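Local coordinates for protein desmoplakin (Homo sapiens, PDB 3R6N) that serves cell adhesion at the desmosome, probably anchoring intermediate filaments there, through a plakin domain of rigid spectrin repeats that carries an SH3 domain, at residues W121-T126 against Q270-N275; D295-H300 against V324-P329; I285-C290 against G332-P337. All coordinates share one frame; numbering follows the deposited sequence.

Interaction 1 of 3, residues W121-T126 against Q270-N275; sequences WSDKNT and QLKPRN
L271 overlaps the backbone of the W121-S122 linkage, its CG lying 3.5 Å from the carbonyl O of W121, while its CB approaches the backbone N of D123 at 3.7 Å. The same W121 carbonyl is also approached by R274, whose CD lies 3.5 Å from the W121 O, although the hydrogen bond to that oxygen comes from N198 of helix 167-225. A bend at chi3 (71°) turns the R274 guanidinium past W121 CB, which lies obliquely 3.6 Å from R274 NE, while the guanidinium edge looks toward the backbone N of S122. Its terminal nitrogens bond instead to the carbonyls of L333 and S330, within the SH3 fold. The contact joins the loop between helices 68-117 and 130-161 to the chain between helix 234-265 and strand 285-288, in the SH3 region, where residues 272-274 form a short 3-10 turn closed by the backbone bond from R274 N to L271 O. The indole of W121 leads away from this turn and stacks on H194. At the other end of the contact D123 and K272 form a salt bridge, NZ to OD1 at 2.9 Å. K272 leaves its backbone pointing away, but a bend at its last torsion (chi4 -61°) returns the ammonium to D123, above the carboxylate plane (45° out of it). N275 lies across D123 at about a right angle and meets K124 coming from the opposite direction, with K124 CE 3.5 Å from N275 CG. S122 lies beside the same amide, its hydroxyl hydrogen-bonded to D120.

Interaction 2 of 3, residues D295-H300 against V324-P329; sequences DQKIVH and VDMLVP
V299 and M326 slide past one another in opposite directions, each side chain directed at the other's strand, so that the thioether runs alongside one branch of the valine. The sulfur does the touching: M326 SD lies 3.3 Å from V299 CG1, and the methyl CE beyond it reaches the same branch at 4.1 Å. M326 has CG set between its own backbone N and carbonyl carbon (chi1 64°), extends through chi2, and then bends at chi3 (72°). This last turn carries CE toward the neighbouring residues of the facing strand, where it meets K297 CB at 4.1 Å and comes close to the carbonyl of I298. K297 sets off toward the other segment too, but its chain stays extended beyond CG and runs along the backbone of the opposite segment, with CD 4.0 Å from the D325 carbonyl O and CG 4.4 Å from V324 CG1. The aliphatic part of the lysine therefore covers the outer end of the contact. The side chain of I298 points away. No hydrogen bond crosses here. The strand axes stay 8.5 Å apart and their directions differ by 48°, too far and too skewed for sheet pairing; each strand finds its backbone partners in its own sheet, V299 with Y292 and M326 with V318. V328 continues the apolar layer beside Y292 and V318. The packing of the small hairpin 292-299 on strand 326-329, at the margin of the five-stranded sheet, is consistent with the SH3 fold, in which the RT loop forms a hairpin that folds over against the barrel.

Interaction 3 of 3, residues I285-C290 against G332-P337; sequences ILRALC and GLIIPP
R287 holds its CG trans to the backbone N (chi1 -176°) and turns at chi3 (73°), and together these two torsions lay the guanidinium over I334, whose CG2 sits 3.8 Å above the plane, toward the rim. The two side chains lie side by side and point the same way, on the same face of the sheet, as directly paired residues are. The end of the arginine also reaches P336, with NH1 3.3 Å from the ring CB. L289 crosses I334 at about a right angle and places CD2 3.6 Å from I334 CG2; the methyl thus touches both the leucine and one face of the guanidinium, from adjacent sides. Beneath runs the backbone ladder, in which R287 and I334 exchange two bonds, R287 N lying 3.0 Å from I334 O. A third, from L289 N to G332 O at 2.9 Å, is nearly straight at the hydrogen (178°) although its donor sits above the G332 carbonyl plane. A288 and L333 form the adjoining non-hydrogen-bonded pair, their side chains on the opposite face from R287 and I334. There L286 crosses L333, the CD1 atoms 3.9 Å apart, and lies alongside I335, with L286 CD2 3.7 Å from I335 CG1. W316 and V318 complete this layer, while L289 and I334 meet H194 and E197 of helix 167-225. Joining the first and last strands is the closure expected of an SH3 domain, and ALCDY corresponds to the family's ALYDY motif, with C290 in place of its first tyrosine. Chemically, main-chain bonds fix the register, whereas side chains contribute apolar contact on both faces; the arginine's role across this pair is largely coverage rather than polar bonding.

Interactions 1 and 3 are buried, whereas interaction 2 lies nearer the surface. Interaction 3 buries most and pairs strands through main-chain hydrogen bonds. Interaction 1 joins loop to loop, with a lysine-aspartate salt bridge as its clear polar link, and it touches interaction 3 directly: Q270 N and I335 O are within bonding distance, and P273 packs on I335. Interaction 2 is partly buried and without a hydrogen bond, made by side chains on each other and on main-chain carbonyls, and is nested within the chain loop that interaction 3 closes; V328 reaches L333, so both feed the same SH3 interior. Interactions 1 and 2 do not touch, their centres being about 23 Å apart.

Interaction 1 of 3, residues W121-T126 against Q270-N275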
loop_
_atom_site.group_PDB
_atom_site.type_symbol
_atom_site.label_atom_id
_atom_site.label_comp_id
_atom_site.label_asym_id
_atom_site.label_seq_id
_atom_site.Cartn_x
_atom_site.Cartn_y
_atom_site.Cartn_z
ATOM N N TRP A 121 -5.811 4.393 -8.437
ATOM C CA TRP A 121 -4.623 3.884 -7.749
ATOM C C TRP A 121 -3.564 3.340 -8.703
ATOM O O TRP A 121 -2.623 2.662 -8.280
ATOM C CB TRP A 121 -4.991 2.791 -6.746
ATOM C CG TRP A 121 -5.718 3.287 -5.541
ATOM C CD1 TRP A 121 -7.039 3.108 -5.248
ATOM C CD2 TRP A 121 -5.166 4.043 -4.456
ATOM N NE1 TRP A 121 -7.343 3.706 -4.049
ATOM C CE2 TRP A 121 -6.211 4.289 -3.544
ATOM C CE3 TRP A 121 -3.889 4.538 -4.168
ATOM C CZ2 TRP A 121 -6.021 5.007 -2.369
ATOM C CZ3 TRP A 121 -3.704 5.252 -2.995
ATOM C CH2 TRP A 121 -4.766 5.480 -2.113
ATOM N N SER A 122 -3.719 3.632 -9.990
ATOM C CA SER A 122 -2.762 3.189 -10.997
ATOM C C SER A 122 -1.461 3.972 -10.882
ATOM O O SER A 122 -1.250 4.719 -9.923
ATOM C CB SER A 122 -3.329 3.398 -12.395
ATOM O OG SER A 122 -3.549 4.774 -12.655
ATOM N N ASP A 123 -0.586 3.792 -11.866
ATOM C CA ASP A 123 0.674 4.522 -11.917
ATOM C C ASP A 123 0.496 5.977 -12.346
ATOM O O ASP A 123 1.358 6.814 -12.083
ATOM C CB ASP A 123 1.659 3.813 -12.847
ATOM C CG ASP A 123 1.168 3.753 -14.284
ATOM O OD1 ASP A 123 1.991 3.953 -15.207
ATOM O OD2 ASP A 123 -0.041 3.504 -14.494
ATOM N N LYS A 124 -0.620 6.274 -13.004
ATOM C CA LYS A 124 -0.916 7.635 -13.440
ATOM C C LYS A 124 -1.132 8.579 -12.257
ATOM O O LYS A 124 -1.026 9.795 -12.402
ATOM C CB LYS A 124 -2.161 7.659 -14.327
ATOM C CG LYS A 124 -2.088 6.804 -15.582
ATOM C CD LYS A 124 -3.471 6.717 -16.231
ATOM C CE LYS A 124 -3.495 5.777 -17.430
ATOM N NZ LYS A 124 -4.890 5.588 -17.936
ATOM N N ASN A 125 -1.452 8.021 -11.094
ATOM C CA ASN A 125 -1.663 8.832 -9.897
ATOM C C ASN A 125 -0.440 8.820 -8.991
ATOM O O ASN A 125 -0.225 7.869 -8.238
ATOM C CB ASN A 125 -2.895 8.357 -9.124
ATOM C CG ASN A 125 -3.184 9.216 -7.905
ATOM O OD1 ASN A 125 -2.983 10.430 -7.927
ATOM N ND2 ASN A 125 -3.653 8.586 -6.830
ATOM N N THR A 126 0.356 9.882 -9.066
ATOM C CA THR A 126 1.605 9.966 -8.318
ATOM C C THR A 126 1.430 10.679 -6.982
ATOM O O THR A 126 2.322 10.641 -6.130
ATOM C CB THR A 126 2.685 10.714 -9.130
ATOM O OG1 THR A 126 2.305 10.771 -10.511
ATOM C CG2 THR A 126 4.027 10.017 -8.997
ATOM N N GLN A 270 2.188 -4.186 -8.449
ATOM C CA GLN A 270 1.895 -3.834 -9.837
ATOM C C GLN A 270 0.771 -2.812 -9.946
ATOM O O GLN A 270 -0.297 -2.988 -9.363
ATOM C CB GLN A 270 1.529 -5.073 -10.645
ATOM C CG GLN A 270 2.692 -5.997 -10.908
ATOM C CD GLN A 270 2.443 -6.923 -12.080
ATOM O OE1 GLN A 270 1.977 -6.492 -13.137
ATOM N NE2 GLN A 270 2.753 -8.204 -11.901
ATOM N N LEU A 271 1.007 -1.754 -10.713
ATOM C CA LEU A 271 0.037 -0.672 -10.855
ATOM C C LEU A 271 -0.561 -0.542 -12.257
ATOM O O LEU A 271 -1.746 -0.254 -12.403
ATOM C CB LEU A 271 0.663 0.660 -10.432
ATOM C CG LEU A 271 0.444 1.112 -8.987
ATOM C CD1 LEU A 271 0.550 -0.052 -8.028
ATOM C CD2 LEU A 271 1.425 2.215 -8.610
ATOM N N LYS A 272 0.249 -0.741 -13.290
ATOM C CA LYS A 272 -0.230 -0.532 -14.654
ATOM C C LYS A 272 -1.504 -1.314 -14.984
ATOM O O LYS A 272 -2.412 -0.779 -15.620
ATOM C CB LYS A 272 0.866 -0.830 -15.676
ATOM C CG LYS A 272 2.016 0.154 -15.629
ATOM C CD LYS A 272 3.020 -0.116 -16.730
ATOM C CE LYS A 272 4.196 0.836 -16.635
ATOM N NZ LYS A 272 3.763 2.253 -16.794
ATOM N N PRO A 273 -1.578 -2.582 -14.554
ATOM C CA PRO A 273 -2.766 -3.387 -14.866
ATOM C C PRO A 273 -4.061 -2.823 -14.283
ATOM O O PRO A 273 -5.143 -3.271 -14.656
ATOM C CB PRO A 273 -2.438 -4.741 -14.237
ATOM C CG PRO A 273 -0.949 -4.793 -14.222
ATOM C CD PRO A 273 -0.516 -3.387 -13.928
ATOM N N ARG A 274 -3.960 -1.848 -13.390
ATOM C CA ARG A 274 -5.154 -1.237 -12.819
ATOM C C ARG A 274 -5.903 -0.423 -13.863
ATOM O O ARG A 274 -7.108 -0.196 -13.729
ATOM C CB ARG A 274 -4.806 -0.363 -11.618
ATOM C CG ARG A 274 -4.092 -1.103 -10.517
ATOM C CD ARG A 274 -4.106 -0.322 -9.223
ATOM N NE ARG A 274 -5.440 -0.284 -8.632
ATOM C CZ ARG A 274 -5.941 -1.245 -7.863
ATOM N NH1 ARG A 274 -5.224 -2.325 -7.590
ATOM N NH2 ARG A 274 -7.164 -1.124 -7.370
ATOM N N ASN A 275 -5.183 0.013 -14.895
ATOM C CA ASN A 275 -5.781 0.754 -16.002
ATOM C C ASN A 275 -6.494 -0.155 -16.990
ATOM O O ASN A 275 -5.982 -1.211 -17.354
ATOM C CB ASN A 275 -4.723 1.571 -16.736
ATOM C CG ASN A 275 -4.212 2.732 -15.911
ATOM O OD1 ASN A 275 -4.981 3.400 -15.215
ATOM N ND2 ASN A 275 -2.904 2.981 -15.982
#

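Interaction 2 of 3, residues D295-H300 against V324-P329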
loop_
_atom_site.group_PDB
_atom_site.type_symbol
_atom_site.label_atom_id
_atom_site.label_comp_id
_atom_site.label_asym_id
_atom_site.label_seq_id
_atom_site.Cartn_x
_atom_site.Cartn_y
_atom_site.Cartn_z
ATOM N N ASP A 295 -24.446 -10.920 -1.655
ATOM C CA ASP A 295 -25.381 -12.029 -1.791
ATOM C C ASP A 295 -24.813 -13.375 -2.224
ATOM O O ASP A 295 -24.762 -13.693 -3.419
ATOM C CB ASP A 295 -26.538 -11.654 -2.709
ATOM C CG ASP A 295 -27.826 -12.333 -2.305
ATOM O OD1 ASP A 295 -27.773 -13.226 -1.441
ATOM O OD2 ASP A 295 -28.886 -11.962 -2.836
ATOM N N GLN A 296 -24.399 -14.157 -1.234
ATOM C CA GLN A 296 -23.973 -15.534 -1.462
ATOM C C GLN A 296 -22.689 -15.642 -2.273
ATOM O O GLN A 296 -22.165 -16.739 -2.463
ATOM C CB GLN A 296 -25.076 -16.361 -2.129
ATOM C CG GLN A 296 -26.349 -16.476 -1.302
ATOM C CD GLN A 296 -26.087 -16.908 0.122
ATOM O OE1 GLN A 296 -25.297 -17.819 0.373
ATOM N NE2 GLN A 296 -26.740 -16.245 1.069
ATOM N N LYS A 297 -22.182 -14.509 -2.749
ATOM C CA LYS A 297 -20.882 -14.474 -3.414
ATOM C C LYS A 297 -19.908 -13.709 -2.533
ATOM O O LYS A 297 -20.066 -12.508 -2.307
ATOM C CB LYS A 297 -20.982 -13.861 -4.818
ATOM C CG LYS A 297 -21.513 -14.836 -5.873
ATOM C CD LYS A 297 -21.765 -14.162 -7.213
ATOM C CE LYS A 297 -22.428 -15.123 -8.198
ATOM N NZ LYS A 297 -22.925 -14.409 -9.411
ATOM N N ILE A 298 -18.910 -14.423 -2.021
ATOM C CA ILE A 298 -18.006 -13.875 -1.014
ATOM C C ILE A 298 -16.532 -14.115 -1.341
ATOM O O ILE A 298 -16.145 -15.213 -1.742
ATOM C CB ILE A 298 -18.325 -14.463 0.389
ATOM C CG1 ILE A 298 -17.113 -14.381 1.316
ATOM C CG2 ILE A 298 -18.790 -15.900 0.278
ATOM C CD1 ILE A 298 -16.929 -13.031 1.969
ATOM N N VAL A 299 -15.718 -13.074 -1.173
ATOM C CA VAL A 299 -14.264 -13.201 -1.241
ATOM C C VAL A 299 -13.638 -12.814 0.094
ATOM O O VAL A 299 -14.055 -11.847 0.731
ATOM C CB VAL A 299 -13.636 -12.341 -2.372
ATOM C CG1 VAL A 299 -13.897 -12.972 -3.731
ATOM C CG2 VAL A 299 -14.143 -10.907 -2.320
ATOM N N HIS A 300 -12.639 -13.580 0.518
ATOM C CA HIS A 300 -11.991 -13.350 1.802
ATOM C C HIS A 300 -10.666 -12.617 1.648
ATOM O O HIS A 300 -9.947 -12.809 0.667
ATOM C CB HIS A 300 -11.753 -14.673 2.535
ATOM C CG HIS A 300 -13.007 -15.415 2.871
ATOM N ND1 HIS A 300 -13.504 -16.434 2.084
ATOM C CD2 HIS A 300 -13.866 -15.293 3.910
ATOM C CE1 HIS A 300 -14.612 -16.903 2.622
ATOM N NE2 HIS A 300 -14.857 -16.227 3.733
ATOM N N VAL A 324 -15.267 -18.991 -9.183
ATOM C CA VAL A 324 -16.477 -18.184 -9.104
ATOM C C VAL A 324 -16.274 -16.776 -9.666
ATOM O O VAL A 324 -15.519 -15.979 -9.112
ATOM C CB VAL A 324 -16.966 -18.081 -7.651
ATOM C CG1 VAL A 324 -18.310 -17.366 -7.587
ATOM C CG2 VAL A 324 -17.059 -19.466 -7.031
ATOM N N ASP A 325 -16.948 -16.482 -10.773
ATOM C CA ASP A 325 -16.941 -15.139 -11.337
ATOM C C ASP A 325 -17.721 -14.211 -10.421
ATOM O O ASP A 325 -18.772 -14.582 -9.906
ATOM C CB ASP A 325 -17.576 -15.133 -12.731
ATOM C CG ASP A 325 -16.613 -15.576 -13.821
ATOM O OD1 ASP A 325 -15.525 -16.093 -13.488
ATOM O OD2 ASP A 325 -16.950 -15.406 -15.016
ATOM N N MET A 326 -17.205 -13.006 -10.215
ATOM C CA MET A 326 -17.918 -12.006 -9.430
ATOM C C MET A 326 -17.388 -10.589 -9.639
ATOM O O MET A 326 -16.224 -10.388 -9.981
ATOM C CB MET A 326 -17.917 -12.375 -7.944
ATOM C CG MET A 326 -16.548 -12.407 -7.286
ATOM S SD MET A 326 -16.657 -12.882 -5.545
ATOM C CE MET A 326 -17.059 -14.620 -5.684
ATOM N N LEU A 327 -18.271 -9.614 -9.447
ATOM C CA LEU A 327 -17.903 -8.207 -9.525
ATOM C C LEU A 327 -17.510 -7.703 -8.154
ATOM O O LEU A 327 -18.366 -7.510 -7.292
ATOM C CB LEU A 327 -19.073 -7.371 -10.035
ATOM C CG LEU A 327 -19.508 -7.587 -11.478
ATOM C CD1 LEU A 327 -20.803 -6.844 -11.744
ATOM C CD2 LEU A 327 -18.409 -7.133 -12.425
ATOM N N VAL A 328 -16.220 -7.486 -7.946
ATOM C CA VAL A 328 -15.768 -6.929 -6.682
ATOM C C VAL A 328 -15.114 -5.570 -6.900
ATOM O O VAL A 328 -14.403 -5.370 -7.879
ATOM C CB VAL A 328 -14.849 -7.912 -5.898
ATOM C CG1 VAL A 328 -14.401 -9.053 -6.788
ATOM C CG2 VAL A 328 -13.662 -7.187 -5.274
ATOM N N PRO A 329 -15.392 -4.621 -5.993
ATOM C CA PRO A 329 -14.856 -3.258 -6.050
ATOM C C PRO A 329 -13.331 -3.232 -6.137
ATOM O O PRO A 329 -12.645 -3.876 -5.341
ATOM C CB PRO A 329 -15.329 -2.651 -4.731
ATOM C CG PRO A 329 -16.584 -3.388 -4.426
ATOM C CD PRO A 329 -16.320 -4.796 -4.863
#

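Interaction 3 of 3, residues I285-C290 against G332-P337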
loop_
_atom_site.group_PDB
_atom_site.type_symbol
_atom_site.label_atom_id
_atom_site.label_comp_id
_atom_site.label_asym_id
_atom_site.label_seq_id
_atom_site.Cartn_x
_atom_site.Cartn_y
_atom_site.Cartn_z
ATOM N N ILE A 285 -2.866 -11.647 -11.673
ATOM C CA ILE A 285 -3.180 -12.205 -10.364
ATOM C C ILE A 285 -3.464 -11.106 -9.344
ATOM O O ILE A 285 -2.659 -10.193 -9.162
ATOM C CB ILE A 285 -2.015 -13.059 -9.826
ATOM C CG1 ILE A 285 -1.491 -14.010 -10.905
ATOM C CG2 ILE A 285 -2.437 -13.808 -8.570
ATOM C CD1 ILE A 285 -2.563 -14.816 -11.584
ATOM N N LEU A 286 -4.606 -11.200 -8.671
ATOM C CA LEU A 286 -4.981 -10.218 -7.663
ATOM C C LEU A 286 -4.952 -10.831 -6.263
ATOM O O LEU A 286 -4.936 -12.051 -6.108
ATOM C CB LEU A 286 -6.384 -9.674 -7.954
ATOM C CG LEU A 286 -6.651 -9.180 -9.377
ATOM C CD1 LEU A 286 -8.114 -8.832 -9.554
ATOM C CD2 LEU A 286 -5.768 -7.988 -9.705
ATOM N N ARG A 287 -4.934 -9.976 -5.246
ATOM C CA ARG A 287 -5.118 -10.421 -3.871
ATOM C C ARG A 287 -6.164 -9.542 -3.203
ATOM O O ARG A 287 -6.178 -8.325 -3.396
ATOM C CB ARG A 287 -3.808 -10.383 -3.080
ATOM C CG ARG A 287 -3.944 -10.940 -1.669
ATOM C CD ARG A 287 -2.642 -10.897 -0.875
ATOM N NE ARG A 287 -2.277 -9.545 -0.462
ATOM C CZ ARG A 287 -1.172 -8.915 -0.856
ATOM N NH1 ARG A 287 -0.315 -9.522 -1.675
ATOM N NH2 ARG A 287 -0.918 -7.680 -0.434
ATOM N N ALA A 288 -7.051 -10.159 -2.431
ATOM C CA ALA A 288 -8.094 -9.409 -1.741
ATOM C C ALA A 288 -7.527 -8.709 -0.514
ATOM O O ALA A 288 -6.849 -9.326 0.306
ATOM C CB ALA A 288 -9.244 -10.321 -1.359
ATOM N N LEU A 289 -7.789 -7.411 -0.404
ATOM C CA LEU A 289 -7.267 -6.621 0.704
ATOM C C LEU A 289 -8.186 -6.721 1.917
ATOM O O LEU A 289 -7.771 -6.456 3.047
ATOM C CB LEU A 289 -7.095 -5.158 0.288
ATOM C CG LEU A 289 -6.083 -4.836 -0.819
ATOM C CD1 LEU A 289 -6.001 -3.331 -1.093
ATOM C CD2 LEU A 289 -4.709 -5.394 -0.476
ATOM N N CYS A 290 -9.431 -7.116 1.673
ATOM C CA CYS A 290 -10.443 -7.195 2.717
ATOM C C CYS A 290 -11.602 -8.078 2.271
ATOM O O CYS A 290 -11.804 -8.286 1.078
ATOM C CB CYS A 290 -10.977 -5.805 3.002
ATOM S SG CYS A 290 -11.788 -5.108 1.558
ATOM N N GLY A 332 -10.715 -2.802 -3.111
ATOM C CA GLY A 332 -10.359 -3.922 -2.262
ATOM C C GLY A 332 -9.523 -4.988 -2.941
ATOM O O GLY A 332 -9.398 -6.099 -2.432
ATOM N N LEU A 333 -8.943 -4.653 -4.087
ATOM C CA LEU A 333 -8.085 -5.590 -4.806
ATOM C C LEU A 333 -6.740 -4.966 -5.165
ATOM O O LEU A 333 -6.681 -3.889 -5.759
ATOM C CB LEU A 333 -8.770 -6.076 -6.082
ATOM C CG LEU A 333 -10.009 -6.956 -5.959
ATOM C CD1 LEU A 333 -10.730 -7.015 -7.295
ATOM C CD2 LEU A 333 -9.637 -8.348 -5.473
ATOM N N ILE A 334 -5.660 -5.651 -4.809
ATOM C CA ILE A 334 -4.323 -5.198 -5.166
ATOM C C ILE A 334 -3.701 -6.189 -6.146
ATOM O O ILE A 334 -4.225 -7.287 -6.337
ATOM C CB ILE A 334 -3.431 -5.047 -3.915
ATOM C CG1 ILE A 334 -2.250 -4.118 -4.200
ATOM C CG2 ILE A 334 -2.957 -6.408 -3.416
ATOM C CD1 ILE A 334 -1.659 -3.507 -2.955
ATOM N N ILE A 335 -2.596 -5.799 -6.776
ATOM C CA ILE A 335 -1.906 -6.680 -7.714
ATOM C C ILE A 335 -0.499 -6.979 -7.207
ATOM O O ILE A 335 0.452 -6.272 -7.535
ATOM C CB ILE A 335 -1.833 -6.068 -9.130
ATOM C CG1 ILE A 335 -3.172 -5.429 -9.510
ATOM C CG2 ILE A 335 -1.420 -7.120 -10.147
ATOM C CD1 ILE A 335 -3.219 -4.873 -10.918
ATOM N N PRO A 336 -0.360 -8.043 -6.413
ATOM C CA PRO A 336 0.892 -8.339 -5.712
ATOM C C PRO A 336 2.035 -8.679 -6.670
ATOM O O PRO A 336 1.785 -9.020 -7.832
ATOM C CB PRO A 336 0.525 -9.562 -4.874
ATOM C CG PRO A 336 -0.528 -10.233 -5.669
ATOM C CD PRO A 336 -1.344 -9.125 -6.252
ATOM N N PRO A 337 3.286 -8.578 -6.186
ATOM C CA PRO A 337 4.476 -8.968 -6.947
ATOM C C PRO A 337 4.403 -10.439 -7.333
ATOM O O PRO A 337 3.516 -11.138 -6.846
ATOM C CB PRO A 337 5.623 -8.716 -5.958
ATOM C CG PRO A 337 4.984 -8.627 -4.627
ATOM C CD PRO A 337 3.641 -8.034 -4.867
#